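Local atomic coordinates of carbohydrate esterase family 2 (CE2) (Chaetomium olivicolor, PDB entry 4XVH), a protein that probably removes acetyl groups from xylan and related plant polysaccharides, pairing an esterase domain with a beta-sandwich carbohydrate-binding domain. Residues Val22-Ala25 with Ser30-Ile33; Ile64-Gly69 with His75-Arg80; Ile112-Asp117 with Lys142-Leu147; Ala149-Ala154 with Val318-Ile323; Thr273-Ile278 with Ala289-Trp294. One frame throughout, in Å; residues are numbered along the deposited sequence.

Contact 1 (Val22-Ala25 with Ser30-Ile33); sequences VSFA and SATI
Phe24 drives the edge of its ring between Ala31 and Ile33, so that the far end of the six-membered ring, and not a face, meets the opposing strand. On one flank CE2 of Phe24 lies 3.7 Å from CB of Ala31; on the other, CE1 of Phe24 is 3.8 Å from CG1 of Ile33, and CZ, at the apex, reaches both neighbours. The methyl of Ala31 and CD1 of Ile33 sit in the ring plane, so the contact is made at the ring's edge. The first torsion sets this up: with chi1 at 61°, CG of Phe24 lies between the backbone N and the carbonyl carbon, and the ring is thrown straight across the gap. Ile33 crosses the ring at a slant and carries CD1 on to Val22, whose CG2 stands 4.2 Å away as the two side chains run past each other in opposite senses. No hydrogen bond links the segments, because the strands belong to the two different sheets of the N-terminal jelly-roll sandwich, with axes 10.1 Å apart and running nearly antiparallel at 162°. Strand 21-28 pairs with 73-81 in one sheet, strand 31-40 with 63-65 and 88-97 in the other. A leucine in place of Phe24 would probably fail to reach both flanking residues, leaving a gap beside Ala31 and letting Ile33 turn more easily. Leu92 covers Val22 and Ile33, while Ile95 packs on Phe24; Thr32 points away from this interior and bonds through OG1 to OG of Ser65.

Contact 2 (Ile64-Gly69 with His75-Arg80); sequences ISTPAG and HTVVLR
The two sheets of the beta sandwich face each other here, strand 63-65 at the rim of one and strand 73-81 in the other, and Ile64 and Thr66 project across the gap onto Leu79 and Val77. Ile64 and Leu79 reach toward each other tip to tip: CD1 of Ile64 lies 4.0 Å from CD1 of Leu79 and 4.1 Å from its CD2, so a single methyl fits against the fork of the leucine. The extended shape of Ile64, with chi2 at 167°, is what carries CD1 that far from its own strand. At the second point Thr66 and Val77 cross at about a right angle, and only methyls meet, CG2 of Thr66 to CG2 of Val77 at 3.9 Å. The hydroxyl of Thr66 is kept for its own side of the sandwich, where OG1 accepts the amide N of Ala31. Val77 is also covered by Phe24 and by Leu46 and Ile48 of strand 44-48, and Ile64 by Phe59. Since the methyl of Thr66 serves the interior while its hydroxyl is satisfied by a backbone amide, a polar residue is accommodated at the sheet edge, and what holds these two segments together across the sandwich is apolar contact.

Contact 3 (Ile112-Asp117 with Lys142-Leu147); sequences IDIIGD and KTYGVL
Ile114, on strand 111-116 of the parallel sheet, presses into helix 144-151 at Gly145, a strand-to-helix layer of the Rossmann-like fold of SGNH (GDSL) hydrolases. The packing is tight at this point. CD1 of Ile114 lies 3.6 Å from the carbonyl O of Gly145; chi2 of Ile114 stands at 149°, well short of a fully staggered arrangement. Beside it the phenol of Tyr144 slides past in the opposite sense, with OH 3.9 Å from CG2 of Ile114. That hydroxyl is hydrogen-bonded to OG1 of Thr120, outside the two segments. Toward the next residue the fit slackens, since CG2 of Val146 comes no nearer than 4.5 Å to CD1 of Ile114. The solvent side lies away from Ile114, with Lys142 exposed ahead of the helix and Leu147 partly exposed on it. A valine at Ile114 would probably leave the carbonyl of Gly145 and the flank of Val146 without their apolar cover. At the far end of the strand Asp117 caps the following helix through OD1 to N of Ile119, next to Ser118, the probable nucleophile of the GDS motif, and touches the bound polyether. Back at the tight point, the absence of a side chain on Gly145 lets CG2 of Ile114 come to 4.2 Å from CA of the glycine.

Contact 4 (Ala149-Ala154 with Val318-Ile323); sequences ANALGA and VLAKAI
The carbonyl O of Ala149 holds two amides, Ala154 N at 2.9 Å and, weakly, Leu152 N at 3.1 Å, and the turn so fixed presents Leu152 to Ala320 and Ile323 of the C-terminal helix. Together with the bond from Gly153 N to Asn150 O, the grip of Ala154 on Ala149 makes a Schellman motif, which Gly153 closes with a positive phi. Leu152, just ahead of that glycine, carries most of the contact. Its two branches divide the work: CD1 lies 3.6 Å from CG2 of Ile323, touching CB of the same residue as well, while CD2 rests 3.6 Å from the carbonyl O of Ala320. The leucine and isoleucine cross at a slant. With chi1 at -61°, CG of Leu152 is anti to the carbonyl carbon, which swings the fork away from its own turn and over the helix opposite. One residue before Leu152 the two segments meet through their smallest side chains, CB of Ala151 standing 3.9 Å from CB of Ala320, and the CA atoms of this pair are the closest across the segments at 6.4 Å. Ala151 lies at the exposed margin, whereas Leu152, Ala320 and Ile323 are buried. Trp329, the last residue of the chain, packs on both Leu152 and Ile323, and Arg110 binds the carbonyl O of Leu152. Both large side chains also rest on Ile112 of strand 111-116, so helices 144-151 and 309-327 lie side by side on one face of the parallel sheet, as in the alpha/beta/alpha sandwich of SGNH hydrolases.

Contact 5 (Thr273-Ile278 with Ala289-Trp294); sequences TQTNAI and AHFVDW
Phe291 of the edge strand 289-292 leans onto Thr275 and Ile278 of helix 270-285, within the beta-alpha-beta unit that joins strand 250-254 to strand 289-292 in the parallel sheet. CB of Phe291 stays back from the helix, 4.6 Å from CG2 of Ile278. From there chi1, at 160°, places CG anti to the backbone N and turns the ring toward the helix. Along the ring, CD1 comes first and meets CG2 of Ile278 at 3.8 Å, the isoleucine crossing at about a right angle. CE1 passes next to Thr275, 4.1 Å from its CG2, and CZ at the tip closes to 3.8 Å on the same methyl. Both methyls approach the ring obliquely. Over one face, offset toward the rim, lies the amide N of Asp293, 3.7 Å above the plane. Ile278 is buried, also lying on Leu253 and Tyr231, whereas Phe291 and Thr275 are partly exposed, so the ring lies at the partly exposed margin of this helix-sheet interface. Thr275 gives Phe291 its methyl and keeps its hydroxyl for polar partners: OG1 bonds to the carbonyl O of Lys271, one turn back in the helix, and to ND2 of Asn255.

In the fold
Contacts 1 and 2 lie in the sandwich with centres 6 Å apart, and backbone pairs join them within each sheet: Phe24 O to Val77 N and Ile33 N to Ile64 O, both at 2.8 Å. The other three belong to the esterase domain. Contacts 3 and 4, 10 Å apart between centres, share helix 144-151, and Ile112 links them. Contact 5, centre to centre about 17 Å from contact 3, meets it where Tyr144 CD1 lies 3.4 Å from Trp294 CZ3; Val292 turns to contact 4, Phe291 the other way. The centres of contacts 1 and 5 are about 41 Å apart. Asp117 of contact 3 reaches the polyether pocket, to which Ser118, His306 and, from the N-terminal part, Ala86 and Tyr87 contribute.

Contact 1 (Val22-Ala25 with Ser30-Ile33)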
# COMPACT_ATOMS: atom_id res chain seq x y z
N VAL A 22 -9.20 -10.21 4.69
CA VAL A 22 -9.50 -11.11 5.81
C VAL A 22 -8.77 -12.43 5.64
O VAL A 22 -8.45 -12.84 4.49
CB VAL A 22 -11.02 -11.39 5.96
CG1 VAL A 22 -11.80 -10.12 6.34
CG2 VAL A 22 -11.59 -12.04 4.67
N SER A 23 -8.46 -13.07 6.75
CA SER A 23 -7.85 -14.39 6.74
C SER A 23 -8.61 -15.30 7.69
O SER A 23 -8.93 -14.89 8.81
CB SER A 23 -6.36 -14.30 7.14
OG SER A 23 -5.84 -15.56 7.57
N PHE A 24 -8.90 -16.52 7.27
CA PHE A 24 -9.58 -17.45 8.17
C PHE A 24 -9.32 -18.87 7.70
O PHE A 24 -8.67 -19.09 6.66
CB PHE A 24 -11.09 -17.13 8.26
CG PHE A 24 -11.85 -17.23 6.94
CD1 PHE A 24 -11.96 -16.13 6.10
CD2 PHE A 24 -12.50 -18.41 6.58
CE1 PHE A 24 -12.68 -16.21 4.88
CE2 PHE A 24 -13.22 -18.52 5.36
CZ PHE A 24 -13.31 -17.42 4.52
N ALA A 25 -9.76 -19.83 8.49
CA ALA A 25 -9.65 -21.22 8.08
C ALA A 25 -10.95 -21.91 8.43
O ALA A 25 -11.65 -21.48 9.37
CB ALA A 25 -8.46 -21.89 8.76
N SER A 30 -16.91 -25.65 1.56
CA SER A 30 -17.14 -24.31 1.03
C SER A 30 -17.21 -23.24 2.11
O SER A 30 -17.64 -23.52 3.24
CB SER A 30 -18.44 -24.29 0.21
OG SER A 30 -18.68 -22.99 -0.29
N ALA A 31 -16.78 -22.03 1.76
CA ALA A 31 -16.96 -20.85 2.60
C ALA A 31 -17.37 -19.65 1.74
O ALA A 31 -17.00 -19.56 0.56
CB ALA A 31 -15.68 -20.53 3.39
N THR A 32 -18.14 -18.75 2.32
CA THR A 32 -18.55 -17.55 1.60
C THR A 32 -18.28 -16.29 2.41
O THR A 32 -18.65 -16.20 3.58
CB THR A 32 -20.06 -17.58 1.22
OG1 THR A 32 -20.35 -18.77 0.48
CG2 THR A 32 -20.40 -16.36 0.35
N ILE A 33 -17.57 -15.35 1.79
CA ILE A 33 -17.35 -14.04 2.38
C ILE A 33 -18.45 -13.12 1.92
O ILE A 33 -18.42 -12.65 0.80
CB ILE A 33 -15.99 -13.46 1.98
CG1 ILE A 33 -14.89 -14.44 2.32
CG2 ILE A 33 -15.77 -12.13 2.67
CD1 ILE A 33 -13.59 -14.13 1.63

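Contact 2 (Ile64-Gly69 with His75-Arg80)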
# COMPACT_ATOMS: atom_id res chain seq x y z
N ILE A 64 -18.35 -13.56 -1.97
CA ILE A 64 -17.22 -14.19 -2.61
C ILE A 64 -17.08 -15.60 -2.05
O ILE A 64 -16.74 -15.76 -0.88
CB ILE A 64 -15.91 -13.42 -2.33
CG1 ILE A 64 -15.96 -12.01 -2.91
CG2 ILE A 64 -14.69 -14.20 -2.83
CD1 ILE A 64 -14.83 -11.13 -2.37
N SER A 65 -17.33 -16.61 -2.86
CA SER A 65 -17.24 -17.99 -2.37
C SER A 65 -15.95 -18.67 -2.77
O SER A 65 -15.36 -18.33 -3.79
CB SER A 65 -18.41 -18.81 -2.89
OG SER A 65 -19.62 -18.26 -2.42
N THR A 66 -15.52 -19.61 -1.94
CA THR A 66 -14.39 -20.47 -2.25
C THR A 66 -14.67 -21.23 -3.58
O THR A 66 -15.83 -21.39 -3.97
CB THR A 66 -14.12 -21.47 -1.10
OG1 THR A 66 -15.32 -22.17 -0.77
CG2 THR A 66 -13.63 -20.74 0.15
N PRO A 67 -13.61 -21.67 -4.28
CA PRO A 67 -13.76 -22.37 -5.56
C PRO A 67 -14.46 -23.74 -5.46
O PRO A 67 -14.29 -24.45 -4.46
CB PRO A 67 -12.30 -22.55 -6.03
CG PRO A 67 -11.48 -22.42 -4.81
CD PRO A 67 -12.19 -21.37 -4.00
N ALA A 68 -15.24 -24.08 -6.47
CA ALA A 68 -15.80 -25.43 -6.55
C ALA A 68 -14.67 -26.42 -6.65
O ALA A 68 -13.59 -26.09 -7.17
CB ALA A 68 -16.73 -25.57 -7.75
N GLY A 69 -14.89 -27.62 -6.12
CA GLY A 69 -13.96 -28.72 -6.32
C GLY A 69 -13.08 -29.04 -5.12
O GLY A 69 -12.32 -30.00 -5.18
N HIS A 75 -9.40 -25.99 5.15
CA HIS A 75 -8.88 -25.09 4.12
C HIS A 75 -8.58 -23.73 4.75
O HIS A 75 -9.17 -23.38 5.77
CB HIS A 75 -9.88 -24.95 2.97
CG HIS A 75 -10.15 -26.24 2.26
ND1 HIS A 75 -9.29 -26.76 1.31
CD2 HIS A 75 -11.14 -27.15 2.41
CE1 HIS A 75 -9.75 -27.93 0.90
NE2 HIS A 75 -10.88 -28.18 1.55
N THR A 76 -7.61 -23.02 4.17
CA THR A 76 -7.29 -21.65 4.58
C THR A 76 -7.77 -20.71 3.49
O THR A 76 -7.74 -21.04 2.30
CB THR A 76 -5.78 -21.42 4.81
OG1 THR A 76 -5.06 -21.66 3.58
CG2 THR A 76 -5.22 -22.33 5.91
N VAL A 77 -8.20 -19.53 3.91
CA VAL A 77 -8.67 -18.51 2.98
C VAL A 77 -8.03 -17.17 3.35
O VAL A 77 -8.11 -16.73 4.51
CB VAL A 77 -10.20 -18.37 2.99
CG1 VAL A 77 -10.63 -17.33 2.02
CG2 VAL A 77 -10.87 -19.73 2.67
N VAL A 78 -7.38 -16.55 2.36
CA VAL A 78 -6.87 -15.18 2.51
C VAL A 78 -7.39 -14.33 1.36
O VAL A 78 -7.18 -14.66 0.19
CB VAL A 78 -5.34 -15.14 2.55
CG1 VAL A 78 -4.81 -13.68 2.60
CG2 VAL A 78 -4.83 -15.92 3.75
N LEU A 79 -8.12 -13.28 1.71
CA LEU A 79 -8.61 -12.30 0.75
C LEU A 79 -7.87 -10.99 0.91
O LEU A 79 -7.84 -10.43 2.02
CB LEU A 79 -10.11 -12.04 0.97
CG LEU A 79 -10.78 -10.97 0.09
CD1 LEU A 79 -11.00 -11.57 -1.29
CD2 LEU A 79 -12.13 -10.51 0.67
N ARG A 80 -7.34 -10.45 -0.19
CA ARG A 80 -6.72 -9.14 -0.13
C ARG A 80 -7.08 -8.22 -1.29
O ARG A 80 -7.10 -8.66 -2.44
CB ARG A 80 -5.22 -9.30 -0.07
CG ARG A 80 -4.75 -9.58 1.35
CD ARG A 80 -3.29 -9.62 1.33
NE ARG A 80 -2.64 -10.02 2.58
CZ ARG A 80 -2.43 -9.23 3.63
NH1 ARG A 80 -2.93 -8.00 3.66
NH2 ARG A 80 -1.76 -9.69 4.67

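Contact 3 (Ile112-Asp117 with Lys142-Leu147)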
# COMPACT_ATOMS: atom_id res chain seq x y z
N ILE A 112 4.51 -4.03 9.67
CA ILE A 112 5.10 -2.97 8.85
C ILE A 112 4.03 -2.06 8.23
O ILE A 112 3.09 -2.56 7.59
CB ILE A 112 5.96 -3.60 7.72
CG1 ILE A 112 7.14 -4.42 8.30
CG2 ILE A 112 6.47 -2.55 6.77
CD1 ILE A 112 8.01 -5.08 7.19
N ASP A 113 4.17 -0.75 8.38
CA ASP A 113 3.34 0.19 7.62
C ASP A 113 4.04 0.58 6.32
O ASP A 113 5.25 0.82 6.30
CB ASP A 113 3.07 1.47 8.42
CG ASP A 113 1.85 1.34 9.35
OD1 ASP A 113 1.36 0.21 9.53
OD2 ASP A 113 1.41 2.37 9.91
N ILE A 114 3.26 0.68 5.24
CA ILE A 114 3.80 1.16 3.98
C ILE A 114 2.96 2.33 3.49
O ILE A 114 1.79 2.16 3.21
CB ILE A 114 3.79 0.05 2.94
CG1 ILE A 114 4.30 -1.26 3.58
CG2 ILE A 114 4.62 0.48 1.72
CD1 ILE A 114 3.69 -2.51 3.01
N ILE A 115 3.56 3.51 3.39
CA ILE A 115 2.79 4.72 3.13
C ILE A 115 3.26 5.34 1.82
O ILE A 115 4.46 5.55 1.66
CB ILE A 115 2.97 5.75 4.26
CG1 ILE A 115 2.61 5.13 5.62
CG2 ILE A 115 2.13 7.02 3.95
CD1 ILE A 115 3.18 5.91 6.84
N GLY A 116 2.34 5.65 0.90
CA GLY A 116 2.77 6.25 -0.34
C GLY A 116 1.69 6.63 -1.31
O GLY A 116 0.54 6.93 -0.92
N ASP A 117 2.05 6.63 -2.59
CA ASP A 117 1.15 7.06 -3.64
C ASP A 117 0.81 5.89 -4.58
O ASP A 117 0.75 4.75 -4.15
CB ASP A 117 1.78 8.22 -4.42
CG ASP A 117 3.19 7.89 -4.94
OD1 ASP A 117 3.50 6.71 -5.22
OD2 ASP A 117 4.00 8.83 -5.06
N LYS A 142 1.45 -7.43 -5.26
CA LYS A 142 2.73 -7.60 -5.96
C LYS A 142 3.64 -6.39 -5.84
O LYS A 142 4.67 -6.32 -6.51
CB LYS A 142 2.51 -7.89 -7.45
CG LYS A 142 1.94 -9.31 -7.70
CD LYS A 142 2.11 -9.71 -9.19
CE LYS A 142 1.72 -11.18 -9.40
NZ LYS A 142 1.94 -11.60 -10.85
N THR A 143 3.27 -5.43 -4.99
CA THR A 143 4.08 -4.21 -4.87
C THR A 143 5.36 -4.45 -4.06
O THR A 143 5.42 -5.38 -3.26
CB THR A 143 3.31 -3.06 -4.20
OG1 THR A 143 2.76 -3.51 -2.94
CG2 THR A 143 2.16 -2.56 -5.15
N TYR A 144 6.35 -3.57 -4.23
CA TYR A 144 7.63 -3.65 -3.52
C TYR A 144 7.39 -3.71 -2.00
O TYR A 144 8.05 -4.48 -1.29
CB TYR A 144 8.53 -2.44 -3.88
CG TYR A 144 8.01 -1.18 -3.22
CD1 TYR A 144 6.87 -0.51 -3.71
CD2 TYR A 144 8.59 -0.71 -2.05
CE1 TYR A 144 6.35 0.61 -3.05
CE2 TYR A 144 8.09 0.40 -1.39
CZ TYR A 144 6.97 1.06 -1.90
OH TYR A 144 6.49 2.16 -1.20
N GLY A 145 6.44 -2.94 -1.48
CA GLY A 145 6.29 -2.91 -0.03
C GLY A 145 5.70 -4.20 0.53
O GLY A 145 6.12 -4.72 1.56
N VAL A 146 4.68 -4.71 -0.16
CA VAL A 146 4.09 -6.00 0.24
C VAL A 146 5.05 -7.19 0.06
O VAL A 146 5.13 -8.08 0.92
CB VAL A 146 2.79 -6.20 -0.54
CG1 VAL A 146 2.23 -7.63 -0.31
CG2 VAL A 146 1.78 -5.09 -0.09
N LEU A 147 5.78 -7.20 -1.05
CA LEU A 147 6.73 -8.28 -1.29
C LEU A 147 7.85 -8.28 -0.20
O LEU A 147 8.31 -9.34 0.23
CB LEU A 147 7.32 -8.15 -2.69
CG LEU A 147 6.33 -8.45 -3.84
CD1 LEU A 147 7.07 -8.35 -5.20
CD2 LEU A 147 5.72 -9.86 -3.62

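Contact 4 (Ala149-Ala154 with Val318-Ile323)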
# COMPACT_ATOMS: atom_id res chain seq x y z
N ALA A 149 7.40 -7.14 2.94
CA ALA A 149 6.75 -7.63 4.17
C ALA A 149 6.61 -9.16 4.11
O ALA A 149 6.90 -9.86 5.06
CB ALA A 149 5.38 -6.95 4.35
N ASN A 150 6.16 -9.68 2.97
CA ASN A 150 6.11 -11.13 2.78
C ASN A 150 7.46 -11.81 3.05
O ASN A 150 7.53 -12.84 3.70
CB ASN A 150 5.69 -11.50 1.36
CG ASN A 150 4.22 -11.13 1.03
OD1 ASN A 150 3.39 -10.83 1.90
ND2 ASN A 150 3.91 -11.17 -0.27
N ALA A 151 8.54 -11.27 2.48
CA ALA A 151 9.87 -11.87 2.66
C ALA A 151 10.29 -11.87 4.15
O ALA A 151 11.05 -12.73 4.61
CB ALA A 151 10.93 -11.10 1.80
N LEU A 152 9.81 -10.88 4.89
CA LEU A 152 10.18 -10.76 6.31
C LEU A 152 9.17 -11.49 7.21
O LEU A 152 9.29 -11.47 8.43
CB LEU A 152 10.25 -9.29 6.72
CG LEU A 152 11.31 -8.52 5.92
CD1 LEU A 152 11.19 -7.05 6.22
CD2 LEU A 152 12.70 -9.06 6.28
N GLY A 153 8.17 -12.12 6.61
CA GLY A 153 7.18 -12.82 7.39
C GLY A 153 6.35 -11.84 8.24
O GLY A 153 5.86 -12.22 9.30
N ALA A 154 6.20 -10.59 7.77
CA ALA A 154 5.50 -9.58 8.55
C ALA A 154 4.08 -9.29 8.06
O ALA A 154 3.82 -9.28 6.87
CB ALA A 154 6.28 -8.27 8.57
N VAL A 318 15.40 -5.44 -2.26
CA VAL A 318 16.24 -4.41 -1.68
C VAL A 318 15.66 -3.95 -0.33
O VAL A 318 16.37 -3.83 0.67
CB VAL A 318 16.37 -3.19 -2.61
CG1 VAL A 318 16.92 -1.99 -1.88
CG2 VAL A 318 17.24 -3.56 -3.84
N LEU A 319 14.36 -3.69 -0.31
CA LEU A 319 13.75 -3.15 0.90
C LEU A 319 13.69 -4.19 2.01
O LEU A 319 13.95 -3.89 3.19
CB LEU A 319 12.36 -2.60 0.58
CG LEU A 319 11.56 -2.08 1.76
CD1 LEU A 319 12.31 -0.92 2.45
CD2 LEU A 319 10.12 -1.68 1.28
N ALA A 320 13.38 -5.44 1.65
CA ALA A 320 13.39 -6.49 2.65
C ALA A 320 14.76 -6.57 3.35
O ALA A 320 14.84 -6.67 4.59
CB ALA A 320 13.03 -7.83 2.03
N LYS A 321 15.84 -6.55 2.58
CA LYS A 321 17.17 -6.64 3.18
C LYS A 321 17.48 -5.42 4.07
O LYS A 321 18.13 -5.54 5.11
CB LYS A 321 18.27 -6.76 2.11
CG LYS A 321 18.26 -8.05 1.27
CD LYS A 321 19.51 -8.08 0.42
CE LYS A 321 19.45 -9.06 -0.72
NZ LYS A 321 20.56 -8.73 -1.72
N ALA A 322 17.06 -4.25 3.62
CA ALA A 322 17.36 -3.01 4.36
C ALA A 322 16.63 -2.99 5.71
O ALA A 322 17.17 -2.52 6.69
CB ALA A 322 16.97 -1.82 3.53
N ILE A 323 15.37 -3.44 5.72
CA ILE A 323 14.60 -3.48 6.95
C ILE A 323 15.23 -4.53 7.85
O ILE A 323 15.46 -4.28 9.06
CB ILE A 323 13.11 -3.83 6.67
CG1 ILE A 323 12.45 -2.70 5.86
CG2 ILE A 323 12.39 -4.11 7.98
CD1 ILE A 323 10.98 -2.97 5.42

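Contact 5 (Thr273-Ile278 with Ala289-Trp294)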
# COMPACT_ATOMS: atom_id res chain seq x y z
N THR A 273 17.94 15.57 -6.83
CA THR A 273 17.39 16.57 -5.92
C THR A 273 16.53 15.90 -4.82
O THR A 273 16.67 16.22 -3.63
CB THR A 273 16.55 17.62 -6.67
OG1 THR A 273 17.38 18.29 -7.62
CG2 THR A 273 15.99 18.66 -5.71
N GLN A 274 15.64 14.97 -5.21
CA GLN A 274 14.82 14.25 -4.24
C GLN A 274 15.67 13.40 -3.32
O GLN A 274 15.41 13.30 -2.12
CB GLN A 274 13.80 13.33 -4.90
CG GLN A 274 12.81 12.70 -3.89
CD GLN A 274 12.16 11.43 -4.38
OE1 GLN A 274 12.69 10.74 -5.26
NE2 GLN A 274 10.99 11.10 -3.81
N THR A 275 16.69 12.77 -3.90
CA THR A 275 17.53 11.86 -3.14
C THR A 275 18.26 12.60 -2.05
O THR A 275 18.25 12.18 -0.89
CB THR A 275 18.52 11.15 -4.06
OG1 THR A 275 17.77 10.33 -4.96
CG2 THR A 275 19.49 10.29 -3.25
N ASN A 276 18.84 13.75 -2.40
CA ASN A 276 19.55 14.54 -1.41
C ASN A 276 18.63 15.09 -0.32
O ASN A 276 19.00 15.13 0.86
CB ASN A 276 20.29 15.70 -2.10
CG ASN A 276 21.49 15.22 -2.92
OD1 ASN A 276 22.05 14.16 -2.63
ND2 ASN A 276 21.92 16.02 -3.91
N ALA A 277 17.43 15.52 -0.72
CA ALA A 277 16.45 16.00 0.24
C ALA A 277 16.08 14.91 1.26
O ALA A 277 15.99 15.16 2.46
CB ALA A 277 15.21 16.50 -0.46
N ILE A 278 15.90 13.69 0.78
CA ILE A 278 15.55 12.61 1.68
C ILE A 278 16.71 12.28 2.62
O ILE A 278 16.49 12.09 3.83
CB ILE A 278 15.08 11.35 0.88
CG1 ILE A 278 13.70 11.63 0.29
CG2 ILE A 278 15.06 10.09 1.75
CD1 ILE A 278 13.21 10.58 -0.72
N ALA A 289 16.00 6.40 11.34
CA ALA A 289 15.61 6.71 9.96
C ALA A 289 16.64 6.15 9.00
O ALA A 289 17.83 6.18 9.29
CB ALA A 289 15.48 8.20 9.77
N HIS A 290 16.18 5.70 7.84
CA HIS A 290 17.05 5.03 6.88
C HIS A 290 16.66 5.41 5.48
O HIS A 290 15.47 5.33 5.13
CB HIS A 290 16.95 3.51 7.04
CG HIS A 290 17.14 3.04 8.44
ND1 HIS A 290 18.39 2.71 8.95
CD2 HIS A 290 16.26 2.85 9.45
CE1 HIS A 290 18.26 2.36 10.22
NE2 HIS A 290 16.98 2.41 10.54
N PHE A 291 17.65 5.77 4.66
CA PHE A 291 17.38 6.01 3.23
C PHE A 291 17.47 4.73 2.43
O PHE A 291 18.40 3.93 2.61
CB PHE A 291 18.36 7.05 2.64
CG PHE A 291 18.46 7.00 1.12
CD1 PHE A 291 17.43 7.47 0.33
CD2 PHE A 291 19.61 6.49 0.49
CE1 PHE A 291 17.53 7.41 -1.09
CE2 PHE A 291 19.72 6.45 -0.90
CZ PHE A 291 18.68 6.92 -1.68
N VAL A 292 16.49 4.49 1.57
CA VAL A 292 16.52 3.29 0.76
C VAL A 292 16.41 3.74 -0.70
O VAL A 292 15.43 4.38 -1.09
CB VAL A 292 15.37 2.29 1.15
CG1 VAL A 292 15.35 1.09 0.18
CG2 VAL A 292 15.51 1.84 2.62
N ASP A 293 17.42 3.42 -1.51
CA ASP A 293 17.42 3.85 -2.91
C ASP A 293 16.53 2.99 -3.77
O ASP A 293 16.44 1.79 -3.56
CB ASP A 293 18.85 3.83 -3.46
CG ASP A 293 18.94 4.40 -4.83
OD1 ASP A 293 18.42 5.52 -5.09
OD2 ASP A 293 19.55 3.72 -5.68
N TRP A 294 15.85 3.61 -4.73
CA TRP A 294 15.14 2.90 -5.77
C TRP A 294 15.58 3.51 -7.11
O TRP A 294 15.14 4.60 -7.50
CB TRP A 294 13.61 3.00 -5.58
CG TRP A 294 12.82 2.00 -6.39
CD1 TRP A 294 13.27 1.25 -7.44
CD2 TRP A 294 11.44 1.62 -6.18
NE1 TRP A 294 12.24 0.43 -7.91
CE2 TRP A 294 11.12 0.64 -7.15
CE3 TRP A 294 10.45 2.02 -5.26
CZ2 TRP A 294 9.84 0.04 -7.24
CZ3 TRP A 294 9.18 1.43 -5.34
CH2 TRP A 294 8.89 0.44 -6.33